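PDB 5I62: potential RNA-dependent RNA polymerase, which probably catalyses template-directed RNA synthesis from ribonucleoside triphosphates in transcription and genome replication of a double-stranded RNA picobirnavirus. Local coordinates for residues V203-E214 / H318-G326; T260-F269 / D330-L338. All blocks are in the same frame, centred on the assembly; numbering follows the deposited sequence.

Contact 1 of 2, residues V203-E214 / H318-G326; sequences VWMFPFAVNIRE and HGMGSGSGG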
# COMPACT_ATOMS: atom_id res chain seq x y z
N VAL A 203 8.59 4.66 5.85
CA VAL A 203 7.39 5.48 5.69
C VAL A 203 7.81 6.94 5.76
O VAL A 203 8.53 7.34 6.68
CB VAL A 203 6.33 5.17 6.77
CG1 VAL A 203 5.09 6.05 6.56
CG2 VAL A 203 5.95 3.71 6.74
N TRP A 204 7.36 7.73 4.78
CA TRP A 204 7.51 9.18 4.81
C TRP A 204 6.25 9.76 5.44
O TRP A 204 5.21 9.85 4.79
CB TRP A 204 7.75 9.73 3.41
CG TRP A 204 9.07 9.34 2.80
CD1 TRP A 204 9.50 8.08 2.48
CD2 TRP A 204 10.14 10.23 2.46
NE1 TRP A 204 10.77 8.13 1.95
CE2 TRP A 204 11.19 9.44 1.94
CE3 TRP A 204 10.32 11.61 2.55
CZ2 TRP A 204 12.40 9.99 1.51
CZ3 TRP A 204 11.51 12.16 2.12
CH2 TRP A 204 12.54 11.35 1.61
N MET A 205 6.33 10.15 6.71
CA MET A 205 5.17 10.68 7.43
C MET A 205 5.11 12.18 7.13
O MET A 205 5.93 12.95 7.62
CB MET A 205 5.28 10.40 8.92
CG MET A 205 5.18 8.92 9.28
SD MET A 205 5.58 8.64 11.03
CE MET A 205 5.31 6.90 11.13
N PHE A 206 4.14 12.59 6.31
CA PHE A 206 4.10 13.92 5.73
C PHE A 206 3.47 14.92 6.69
O PHE A 206 2.61 14.56 7.49
CB PHE A 206 3.29 13.93 4.43
CG PHE A 206 4.11 13.68 3.20
CD1 PHE A 206 4.95 12.58 3.13
CD2 PHE A 206 4.04 14.54 2.12
CE1 PHE A 206 5.71 12.33 1.99
CE2 PHE A 206 4.79 14.29 0.97
CZ PHE A 206 5.63 13.19 0.92
N PRO A 207 3.85 16.20 6.59
CA PRO A 207 3.14 17.26 7.31
C PRO A 207 1.67 17.28 6.91
O PRO A 207 1.33 17.15 5.73
CB PRO A 207 3.85 18.55 6.88
CG PRO A 207 5.19 18.10 6.38
CD PRO A 207 4.94 16.75 5.75
N PHE A 208 0.82 17.47 7.91
CA PHE A 208 -0.62 17.63 7.71
C PHE A 208 -0.92 18.65 6.61
O PHE A 208 -1.73 18.39 5.72
CB PHE A 208 -1.25 18.05 9.06
CG PHE A 208 -2.76 17.93 9.13
CD1 PHE A 208 -3.48 17.18 8.22
CD2 PHE A 208 -3.46 18.59 10.16
CE1 PHE A 208 -4.87 17.09 8.32
CE2 PHE A 208 -4.84 18.50 10.25
CZ PHE A 208 -5.55 17.75 9.32
N ALA A 209 -0.25 19.81 6.65
CA ALA A 209 -0.52 20.86 5.66
C ALA A 209 -0.24 20.38 4.23
O ALA A 209 -1.00 20.68 3.30
CB ALA A 209 0.31 22.12 5.97
N VAL A 210 0.85 19.64 4.03
CA VAL A 210 1.14 19.11 2.70
C VAL A 210 0.07 18.11 2.28
O VAL A 210 -0.44 18.16 1.16
CB VAL A 210 2.55 18.48 2.63
CG1 VAL A 210 2.81 17.86 1.22
CG2 VAL A 210 3.63 19.51 2.96
N ASN A 211 -0.27 17.18 3.18
CA ASN A 211 -1.28 16.17 2.85
C ASN A 211 -2.63 16.81 2.52
O ASN A 211 -3.32 16.37 1.59
CB ASN A 211 -1.42 15.17 3.99
CG ASN A 211 -0.40 14.04 3.93
OD1 ASN A 211 0.17 13.75 2.87
ND2 ASN A 211 -0.18 13.41 5.05
N ILE A 212 -3.03 17.84 3.26
CA ILE A 212 -4.26 18.57 2.92
C ILE A 212 -4.18 19.12 1.49
O ILE A 212 -5.11 18.95 0.69
CB ILE A 212 -4.52 19.71 3.93
CG1 ILE A 212 -4.79 19.15 5.33
CG2 ILE A 212 -5.69 20.58 3.45
CD1 ILE A 212 -4.80 20.23 6.43
N ARG A 213 -3.10 19.83 1.17
CA ARG A 213 -3.01 20.43 -0.16
C ARG A 213 -3.00 19.36 -1.24
O ARG A 213 -3.66 19.50 -2.28
CB ARG A 213 -1.78 21.32 -0.24
CG ARG A 213 -1.97 22.67 0.46
CD ARG A 213 -2.96 23.46 -0.32
NE ARG A 213 -2.31 24.25 -1.35
CZ ARG A 213 -2.83 24.55 -2.53
NH1 ARG A 213 -4.02 24.11 -2.90
NH2 ARG A 213 -2.11 25.29 -3.36
N GLU A 214 -2.23 18.29 -1.04
CA GLU A 214 -2.22 17.19 -2.01
C GLU A 214 -3.62 16.61 -2.20
O GLU A 214 -4.08 16.43 -3.34
CB GLU A 214 -1.27 16.09 -1.54
CG GLU A 214 0.19 16.45 -1.54
CD GLU A 214 1.01 15.33 -0.91
OE1 GLU A 214 0.53 14.74 0.10
OE2 GLU A 214 2.11 15.06 -1.40
N HIS A 318 14.16 13.25 -4.47
CA HIS A 318 14.18 11.82 -4.16
C HIS A 318 13.00 11.17 -4.87
O HIS A 318 12.23 11.82 -5.58
CB HIS A 318 14.15 11.60 -2.64
CG HIS A 318 13.07 12.37 -1.94
ND1 HIS A 318 11.73 12.05 -2.03
CD2 HIS A 318 13.13 13.46 -1.12
CE1 HIS A 318 11.01 12.89 -1.31
NE2 HIS A 318 11.84 13.76 -0.75
N GLY A 319 12.87 9.86 -4.69
CA GLY A 319 11.75 9.14 -5.25
C GLY A 319 10.46 9.46 -4.51
O GLY A 319 10.39 10.37 -3.68
N MET A 320 9.43 8.68 -4.82
CA MET A 320 8.13 8.88 -4.18
C MET A 320 8.26 8.79 -2.67
O MET A 320 8.66 7.76 -2.13
CB MET A 320 7.13 7.85 -4.67
CG MET A 320 5.85 7.87 -3.88
SD MET A 320 4.94 9.41 -4.12
CE MET A 320 4.26 9.09 -5.77
N GLY A 321 7.90 9.87 -1.98
CA GLY A 321 7.85 9.82 -0.53
C GLY A 321 6.71 8.93 -0.10
O GLY A 321 5.55 9.37 -0.08
N SER A 322 7.01 7.66 0.19
CA SER A 322 6.01 6.66 0.53
C SER A 322 5.19 7.09 1.73
O SER A 322 5.64 6.93 2.87
CB SER A 322 6.68 5.31 0.82
OG SER A 322 7.81 5.10 -0.03
N GLY A 323 3.99 7.65 1.50
CA GLY A 323 3.25 8.34 2.54
C GLY A 323 2.57 9.63 2.09
O GLY A 323 1.73 10.19 2.80
N SER A 324 2.96 10.13 0.91
CA SER A 324 2.24 11.22 0.26
C SER A 324 0.77 10.89 0.07
O SER A 324 0.39 9.73 -0.06
CB SER A 324 2.86 11.50 -1.12
OG SER A 324 2.04 12.40 -1.84
N GLY A 325 -0.07 11.93 0.01
CA GLY A 325 -1.46 11.73 -0.36
C GLY A 325 -1.64 11.25 -1.79
O GLY A 325 -2.70 10.72 -2.14
N GLY A 326 -0.62 11.42 -2.63
CA GLY A 326 -0.71 10.91 -3.98
C GLY A 326 0.22 9.74 -4.25
O GLY A 326 0.50 9.44 -5.42
O HOH W 1 1.65 10.90 5.80

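Contact 2 of 2, residues T260-F269 / D330-L338; sequences TDFSKFDQHF and DETLVHRVL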
# COMPACT_ATOMS: atom_id res chain seq x y z
N THR A 260 3.62 -8.66 -12.96
CA THR A 260 4.88 -7.96 -12.88
C THR A 260 5.27 -7.74 -11.43
O THR A 260 4.46 -7.84 -10.51
CB THR A 260 4.81 -6.62 -13.63
OG1 THR A 260 3.64 -5.92 -13.22
CG2 THR A 260 4.75 -6.86 -15.14
N ASP A 261 6.53 -7.39 -11.23
CA ASP A 261 6.96 -7.02 -9.89
C ASP A 261 8.11 -6.03 -9.99
O ASP A 261 9.04 -6.25 -10.78
CB ASP A 261 7.38 -8.27 -9.14
CG ASP A 261 7.86 -7.96 -7.74
OD1 ASP A 261 7.11 -8.04 -6.78
OD2 ASP A 261 8.99 -7.50 -7.60
N PHE A 262 8.06 -4.95 -9.20
CA PHE A 262 9.09 -3.93 -9.12
C PHE A 262 9.90 -4.07 -7.83
O PHE A 262 9.37 -4.41 -6.77
CB PHE A 262 8.50 -2.53 -9.18
CG PHE A 262 7.95 -2.16 -10.51
CD1 PHE A 262 8.79 -1.75 -11.53
CD2 PHE A 262 6.60 -2.20 -10.72
CE1 PHE A 262 8.27 -1.38 -12.76
CE2 PHE A 262 6.07 -1.84 -11.92
CZ PHE A 262 6.90 -1.43 -12.96
N SER A 263 11.22 -3.89 -7.95
CA SER A 263 12.07 -3.74 -6.78
C SER A 263 12.14 -2.26 -6.45
O SER A 263 12.61 -1.46 -7.27
CB SER A 263 13.47 -4.30 -7.02
OG SER A 263 13.42 -5.70 -7.23
N LYS A 264 11.67 -1.89 -5.25
CA LYS A 264 11.84 -0.53 -4.75
C LYS A 264 11.23 0.50 -5.71
O LYS A 264 11.89 1.44 -6.15
CB LYS A 264 13.32 -0.25 -4.50
CG LYS A 264 13.91 -1.08 -3.36
CD LYS A 264 15.39 -0.78 -3.21
CE LYS A 264 15.91 -1.07 -1.82
NZ LYS A 264 15.52 -2.43 -1.36
N PHE A 265 9.97 0.28 -6.08
CA PHE A 265 9.30 1.12 -7.06
C PHE A 265 9.29 2.58 -6.61
O PHE A 265 9.65 3.47 -7.38
CB PHE A 265 7.88 0.62 -7.29
CG PHE A 265 7.17 1.28 -8.44
CD1 PHE A 265 7.79 1.45 -9.67
CD2 PHE A 265 5.87 1.73 -8.30
CE1 PHE A 265 7.12 2.06 -10.73
CE2 PHE A 265 5.20 2.32 -9.36
CZ PHE A 265 5.82 2.49 -10.57
N ASP A 266 8.84 2.83 -5.37
CA ASP A 266 8.79 4.19 -4.85
C ASP A 266 10.14 4.88 -5.02
O ASP A 266 10.22 6.04 -5.46
CB ASP A 266 8.40 4.19 -3.37
CG ASP A 266 6.98 3.66 -3.12
OD1 ASP A 266 6.27 3.32 -4.08
OD2 ASP A 266 6.59 3.59 -1.93
N GLN A 267 11.20 4.18 -4.63
CA GLN A 267 12.54 4.76 -4.64
C GLN A 267 12.99 5.13 -6.05
O GLN A 267 13.75 6.08 -6.23
CB GLN A 267 13.54 3.78 -4.01
CG GLN A 267 13.34 3.46 -2.51
CD GLN A 267 12.33 2.35 -2.24
OE1 GLN A 267 11.39 2.14 -3.01
NE2 GLN A 267 12.55 1.63 -1.15
N HIS A 268 12.53 4.39 -7.05
CA HIS A 268 12.94 4.62 -8.43
C HIS A 268 12.00 5.54 -9.18
O HIS A 268 12.18 5.74 -10.39
CB HIS A 268 13.04 3.29 -9.19
CG HIS A 268 14.20 2.44 -8.79
ND1 HIS A 268 14.17 1.61 -7.69
CD2 HIS A 268 15.42 2.26 -9.35
CE1 HIS A 268 15.32 0.98 -7.58
NE2 HIS A 268 16.10 1.35 -8.57
N PHE A 269 10.98 6.09 -8.52
CA PHE A 269 9.97 6.90 -9.21
C PHE A 269 10.59 8.27 -9.47
O PHE A 269 10.40 9.24 -8.73
CB PHE A 269 8.69 6.97 -8.39
CG PHE A 269 7.46 7.25 -9.21
CD1 PHE A 269 6.84 6.24 -9.92
CD2 PHE A 269 6.94 8.53 -9.27
CE1 PHE A 269 5.71 6.50 -10.69
CE2 PHE A 269 5.81 8.80 -10.05
CZ PHE A 269 5.19 7.79 -10.74
N ASP A 330 -0.26 8.80 -8.19
CA ASP A 330 0.77 9.10 -9.18
C ASP A 330 1.33 7.82 -9.78
O ASP A 330 1.53 7.72 -11.00
CB ASP A 330 1.92 9.90 -8.55
CG ASP A 330 1.59 11.37 -8.33
OD1 ASP A 330 0.42 11.77 -8.43
OD2 ASP A 330 2.54 12.14 -8.04
N GLU A 331 1.62 6.85 -8.92
CA GLU A 331 2.24 5.61 -9.36
C GLU A 331 1.29 4.80 -10.24
O GLU A 331 1.71 4.25 -11.26
CB GLU A 331 2.66 4.79 -8.15
CG GLU A 331 3.83 5.42 -7.42
CD GLU A 331 4.37 4.52 -6.34
OE1 GLU A 331 3.70 3.52 -5.99
OE2 GLU A 331 5.49 4.81 -5.85
N THR A 332 0.02 4.72 -9.85
CA THR A 332 -0.95 3.92 -10.60
C THR A 332 -1.19 4.50 -11.99
O THR A 332 -1.28 3.77 -12.99
CB THR A 332 -2.26 3.82 -9.81
OG1 THR A 332 -2.00 3.17 -8.56
CG2 THR A 332 -3.31 3.03 -10.58
N LEU A 333 -1.31 5.83 -12.07
CA LEU A 333 -1.49 6.49 -13.35
C LEU A 333 -0.30 6.21 -14.27
O LEU A 333 -0.48 5.88 -15.45
CB LEU A 333 -1.65 7.99 -13.13
CG LEU A 333 -2.93 8.52 -12.50
CD1 LEU A 333 -2.77 10.03 -12.30
CD2 LEU A 333 -4.13 8.22 -13.39
N VAL A 334 0.92 6.35 -13.75
CA VAL A 334 2.10 6.14 -14.57
C VAL A 334 2.28 4.66 -14.91
O VAL A 334 2.70 4.31 -16.02
CB VAL A 334 3.35 6.73 -13.89
CG1 VAL A 334 4.64 6.33 -14.67
CG2 VAL A 334 3.24 8.24 -13.78
N HIS A 335 1.98 3.78 -13.96
CA HIS A 335 2.04 2.34 -14.23
C HIS A 335 1.13 1.96 -15.41
O HIS A 335 1.50 1.14 -16.25
CB HIS A 335 1.65 1.58 -12.96
CG HIS A 335 2.01 0.13 -12.96
ND1 HIS A 335 2.15 -0.59 -11.79
CD2 HIS A 335 2.22 -0.75 -13.97
CE1 HIS A 335 2.46 -1.84 -12.08
NE2 HIS A 335 2.50 -1.97 -13.39
N ARG A 336 -0.04 2.59 -15.50
CA ARG A 336 -0.94 2.30 -16.61
C ARG A 336 -0.31 2.73 -17.94
O ARG A 336 -0.42 2.02 -18.93
CB ARG A 336 -2.30 2.96 -16.39
CG ARG A 336 -3.32 2.63 -17.51
CD ARG A 336 -3.57 1.13 -17.64
NE ARG A 336 -4.89 0.84 -18.21
CZ ARG A 336 -5.48 -0.35 -18.17
NH1 ARG A 336 -4.87 -1.38 -17.60
NH2 ARG A 336 -6.69 -0.50 -18.69
N VAL A 337 0.38 3.88 -17.95
CA VAL A 337 1.14 4.29 -19.14
C VAL A 337 2.19 3.24 -19.52
O VAL A 337 2.37 2.91 -20.70
CB VAL A 337 1.79 5.67 -18.93
CG1 VAL A 337 2.63 6.06 -20.15
CG2 VAL A 337 0.71 6.72 -18.66
N LEU A 338 2.91 2.72 -18.52
CA LEU A 338 3.91 1.68 -18.77
C LEU A 338 3.28 0.47 -19.48
O LEU A 338 3.88 -0.10 -20.40
CB LEU A 338 4.55 1.25 -17.45
CG LEU A 338 5.54 2.19 -16.75
CD1 LEU A 338 5.93 1.60 -15.39
CD2 LEU A 338 6.78 2.40 -17.62
O HOH W 2 2.40 -4.23 -15.06

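Contact 1 of 2, residues V203-E214 / H318-G326
W204 and H318 reach toward each other from opposite directions, and the imidazole comes to lie against the six-membered part of the indole. CH2 of W204 sits over the centre of the H318 ring, 3.4 Å above its plane, yet the two planes are inclined by 34°, so the rings meet obliquely. With CG between the backbone N and the carbonyl carbon (chi1 50°), the H318 ring turns back over its own chain. Both nitrogens then fix its rotation: ND1 donates to G319 O at 2.7 Å, in the carbonyl plane, and NE2 is bonded to I304 O.

The same indole carries the loop backbone. G321 CA lies 3.7 Å from the centroid of the five-membered ring of W204, a CH-pi contact over the face, and G321 lets the backbone come close to both W204 and F206. W204 also grips the loop through its main chain, its N donating to S322 O at 2.7 Å. Its O is approached by G323 CA at 3.3 Å. F206 supports the next turn: S324 CA rests 3.9 Å above the centre of its ring, while water 1 bridges F206 N and G323 O.

E214, extended beyond CG, carries its carboxylate from the helix to the end of the loop. OE2 receives S324 OG at 2.7 Å and OE1 receives G325 N at 2.9 Å, each donor lying well out of the carboxylate plane. S324 OG in turn accepts from G326 N, closing an ST turn just before helix 327-345; with two bonds on this hydroxyl, its rotation is well defined.

The run from S322 to T327 fits the SGxxxT signature of polymerase motif B, and the contact seats this glycine-rich loop on strand 199-205 and helix 208-228, probably in the fingers domain.

Contact 2 of 2, residues T260-F269 / D330-L338
D330 meets F269 through its backbone, the ring atom CZ of F269 lying 3.7 Å from D330 O, while the D330 carboxylate turns to Y218, K301 and Y302. E331 is next and packs against two aromatic rings. Its CG lies 3.9 Å above the F269 plane, offset toward the rim, and its CB is 3.7 Å from F265 CE2. Beyond them its side chain crosses that of D266 at about a right angle, with the carboxylate planes 50° apart; the separation of 2.4 Å between E331 OE2 and D266 OD1 is very short, and its nature is doubtful. D266 OD2 is bonded to S322.

One turn on, V334 CG2 touches the edge of F269, 3.6 Å from CZ. H335, with CG anti to the backbone N (chi1 -164°), swings its ring out to F262, whose edge faces it in a T-shaped pair at 81°. Water 2 joins H335 NE2 to T260 OG1, and ND1 is bonded to G358 O. L338 CD1 ends the row, 4.0 Å from F262 CZ.

The helix of the probable motif B thus packs against the chain whose D261-D266 run fits the DxxxxD sequence of motif A, as in the palm of viral RNA-dependent RNA polymerases.

Both contacts are buried, and they share one continuous piece of chain: the loop of contact 1 leads straight into helix 327-345, which supplies one side of contact 2, against 260-269. Their centres are about 17 Å apart, but they touch at D266, whose O probably accepts a hydrogen bond from M320 N at 2.8 Å. Chemistry follows the elements. A glycine-rich loop without regular structure is fixed in contact 1 by hydrogen bonds and aromatic faces, whereas in contact 2 a regular helix offers its side chains to phenylalanine rings, alongside a close pair of acid groups and a water bridge. Together they illustrate how the probable motifs A and B are set beside each other in a polymerase core.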